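Malate Synthase (PDB 3OYZ) catalyses the magnesium-dependent Claisen condensation of acetyl-CoA with glyoxylate and the hydrolysis that follows, giving malate and CoA in the glyoxylate cycle. Local coordinates at residues F184-E190 with C225-P231. Sequence-based numbering, arbitrary orientation.
Sequences FLLVDGE and CVAVDGP. With PYR (pyruvic acid), chain C.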
loop_
_atom_site.group_PDB
_atom_site.type_symbol
_atom_site.label_atom_id
_atom_site.label_comp_id
_atom_site.label_asym_id
_atom_site.label_seq_id
_atom_site.Cartn_x
_atom_site.Cartn_y
_atom_site.Cartn_z
ATOM N N PHE A 184 12.539 14.959 -12.648
ATOM C CA PHE A 184 11.323 15.394 -13.369
ATOM C C PHE A 184 10.275 14.297 -13.225
ATOM O O PHE A 184 9.364 14.465 -12.432
ATOM C CB PHE A 184 11.649 15.725 -14.843
ATOM C CG PHE A 184 10.429 16.118 -15.662
ATOM C CD1 PHE A 184 9.362 16.780 -15.068
ATOM C CD2 PHE A 184 10.345 15.780 -17.023
ATOM C CE1 PHE A 184 8.166 17.104 -15.766
ATOM C CE2 PHE A 184 9.159 16.102 -17.755
ATOM C CZ PHE A 184 8.096 16.751 -17.136
ATOM N N LEU A 185 10.372 13.192 -13.945
ATOM C CA LEU A 185 9.275 12.235 -13.848
ATOM C C LEU A 185 9.761 11.004 -13.048
ATOM O O LEU A 185 10.940 10.554 -13.154
ATOM C CB LEU A 185 8.857 11.661 -15.229
ATOM C CG LEU A 185 8.554 12.759 -16.274
ATOM C CD1 LEU A 185 8.353 12.099 -17.631
ATOM C CD2 LEU A 185 7.213 13.337 -15.852
ATOM N N LEU A 186 8.800 10.454 -12.315
ATOM C CA LEU A 186 9.012 9.160 -11.670
ATOM C C LEU A 186 8.047 8.259 -12.393
ATOM O O LEU A 186 6.815 8.443 -12.300
ATOM C CB LEU A 186 8.599 9.219 -10.183
ATOM C CG LEU A 186 9.328 10.336 -9.409
ATOM C CD1 LEU A 186 8.757 10.312 -7.909
ATOM C CD2 LEU A 186 10.875 10.142 -9.573
ATOM N N VAL A 187 8.591 7.254 -13.076
ATOM C CA VAL A 187 7.725 6.530 -14.008
ATOM C C VAL A 187 7.722 5.076 -13.638
ATOM O O VAL A 187 8.776 4.517 -13.559
ATOM C CB VAL A 187 8.265 6.620 -15.484
ATOM C CG1 VAL A 187 7.326 5.953 -16.469
ATOM C CG2 VAL A 187 8.505 8.066 -15.880
ATOM N N ASP A 188 6.583 4.427 -13.398
ATOM C CA ASP A 188 6.621 3.003 -13.094
ATOM C C ASP A 188 6.999 2.146 -14.298
ATOM O O ASP A 188 6.535 2.431 -15.412
ATOM C CB ASP A 188 5.274 2.539 -12.568
ATOM C CG ASP A 188 5.038 3.060 -11.160
ATOM O OD1 ASP A 188 6.078 3.278 -10.512
ATOM O OD2 ASP A 188 3.911 3.310 -10.753
ATOM N N GLY A 189 7.768 1.092 -14.036
ATOM C CA GLY A 189 8.078 0.119 -15.053
ATOM C C GLY A 189 7.562 -1.230 -14.623
ATOM O O GLY A 189 8.327 -2.046 -14.167
ATOM N N GLU A 190 6.284 -1.492 -14.843
ATOM C CA GLU A 190 5.654 -2.691 -14.295
ATOM C C GLU A 190 6.271 -3.999 -14.770
ATOM O O GLU A 190 6.194 -4.989 -14.039
ATOM C CB GLU A 190 4.145 -2.714 -14.497
ATOM C CG GLU A 190 3.316 -2.014 -13.418
ATOM C CD GLU A 190 3.066 -0.538 -13.690
ATOM O OE1 GLU A 190 3.823 -0.010 -14.527
ATOM O OE2 GLU A 190 2.190 0.100 -13.052
ATOM N N CYS A 225 7.807 16.060 -8.115
ATOM C CA CYS A 225 8.071 15.350 -9.386
ATOM C C CYS A 225 6.699 15.066 -9.994
ATOM O O CYS A 225 5.694 15.446 -9.382
ATOM C CB CYS A 225 8.871 14.055 -9.145
ATOM S SG CYS A 225 10.534 14.421 -8.635
ATOM N N VAL A 226 6.630 14.407 -11.140
ATOM C CA VAL A 226 5.335 14.062 -11.739
ATOM C C VAL A 226 5.310 12.559 -11.921
ATOM O O VAL A 226 6.288 12.065 -12.493
ATOM C CB VAL A 226 5.262 14.730 -13.122
ATOM C CG1 VAL A 226 3.943 14.307 -13.862
ATOM C CG2 VAL A 226 5.305 16.201 -12.863
ATOM N N ALA A 227 4.216 11.884 -11.542
ATOM C CA ALA A 227 4.118 10.420 -11.533
ATOM C C ALA A 227 3.481 9.994 -12.860
ATOM O O ALA A 227 2.506 10.629 -13.257
ATOM C CB ALA A 227 3.200 9.925 -10.391
ATOM N N VAL A 228 4.000 8.962 -13.527
ATOM C CA VAL A 228 3.512 8.400 -14.795
ATOM C C VAL A 228 3.467 6.891 -14.599
ATOM O O VAL A 228 4.399 6.275 -14.114
ATOM C CB VAL A 228 4.537 8.718 -15.974
ATOM C CG1 VAL A 228 4.145 8.104 -17.333
ATOM C CG2 VAL A 228 4.788 10.247 -16.085
ATOM N N ASP A 229 2.410 6.232 -15.054
ATOM C CA ASP A 229 2.312 4.786 -15.102
ATOM C C ASP A 229 3.103 4.141 -16.251
ATOM O O ASP A 229 3.439 4.808 -17.269
ATOM C CB ASP A 229 0.846 4.334 -15.063
ATOM C CG ASP A 229 0.705 2.872 -14.603
ATOM O OD1 ASP A 229 1.611 2.329 -13.922
ATOM O OD2 ASP A 229 -0.314 2.234 -14.917
ATOM N N GLY A 230 3.303 2.826 -16.108
ATOM C CA GLY A 230 4.172 2.060 -16.972
ATOM C C GLY A 230 3.336 1.540 -18.131
ATOM O O GLY A 230 2.171 1.916 -18.272
ATOM N N PRO A 231 3.928 0.635 -18.920
ATOM C CA PRO A 231 3.297 0.301 -20.203
ATOM C C PRO A 231 2.102 -0.643 -20.079
ATOM O O PRO A 231 2.018 -1.508 -19.197
ATOM C CB PRO A 231 4.438 -0.293 -21.009
ATOM C CG PRO A 231 5.355 -0.826 -19.955
ATOM C CD PRO A 231 5.347 0.248 -18.902
HETATM C C PYR C . 9.323 -1.847 -17.840
HETATM O O PYR C . 10.292 -2.538 -17.373
HETATM O OXT PYR C . 8.100 -2.028 -17.489
HETATM C CA PYR C . 9.662 -0.769 -18.658
HETATM O O3 PYR C . 10.914 -0.506 -18.909
HETATM C CB PYR C . 8.604 0.132 -19.178
#
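E190 and D229 bring two carboxylates together, with E190 OE2 2.5 Å from D229 OD1. The two planes are turned 68° apart. The E190 chain bends at chi2 (90°), which brings OE2 to D229 and E190 OE1 to 3.2 Å from G230 CA. R244 makes salt bridges to both acids, and N248 also binds D229. D229 OD1 accepts the N-H of G230 N as well (2.8 Å), from above the carboxylate plane. Replacing D229 by alanine would probably cost the G230 N-H its acceptor and leave R244 with E190 as its acid partner here. D188 OD1 is hydrogen-bonded to T216 OG1, while D188 OD2 lies 4.0 Å from D229 OD1, a like-charge neighbour.

Four backbone hydrogen bonds join the strands: V226 N to F184 O, L186 N to V226 O, V228 N to L186 O and D188 N to V228 O (2.9 Å). L185, V187, V226 and V228 share one face of the sheet. There L185 CD2 rests on V226 CB at 3.6 Å and reaches V228 CG2. V187 CG1 lies alongside V228 CG1 at 3.9 Å. On the other face L186 CG packs on C225 CB.

Past the strands, P231 CD lies 3.3 Å from PYR CB, the pyruvate methyl. G189 sits at the N-cap position, just before the helix beginning at E190. These are neighbouring parallel strands of a TIM barrel, linked through helices, with pyruvate, standing in for the substrate glyoxylate, at their C-terminal ends.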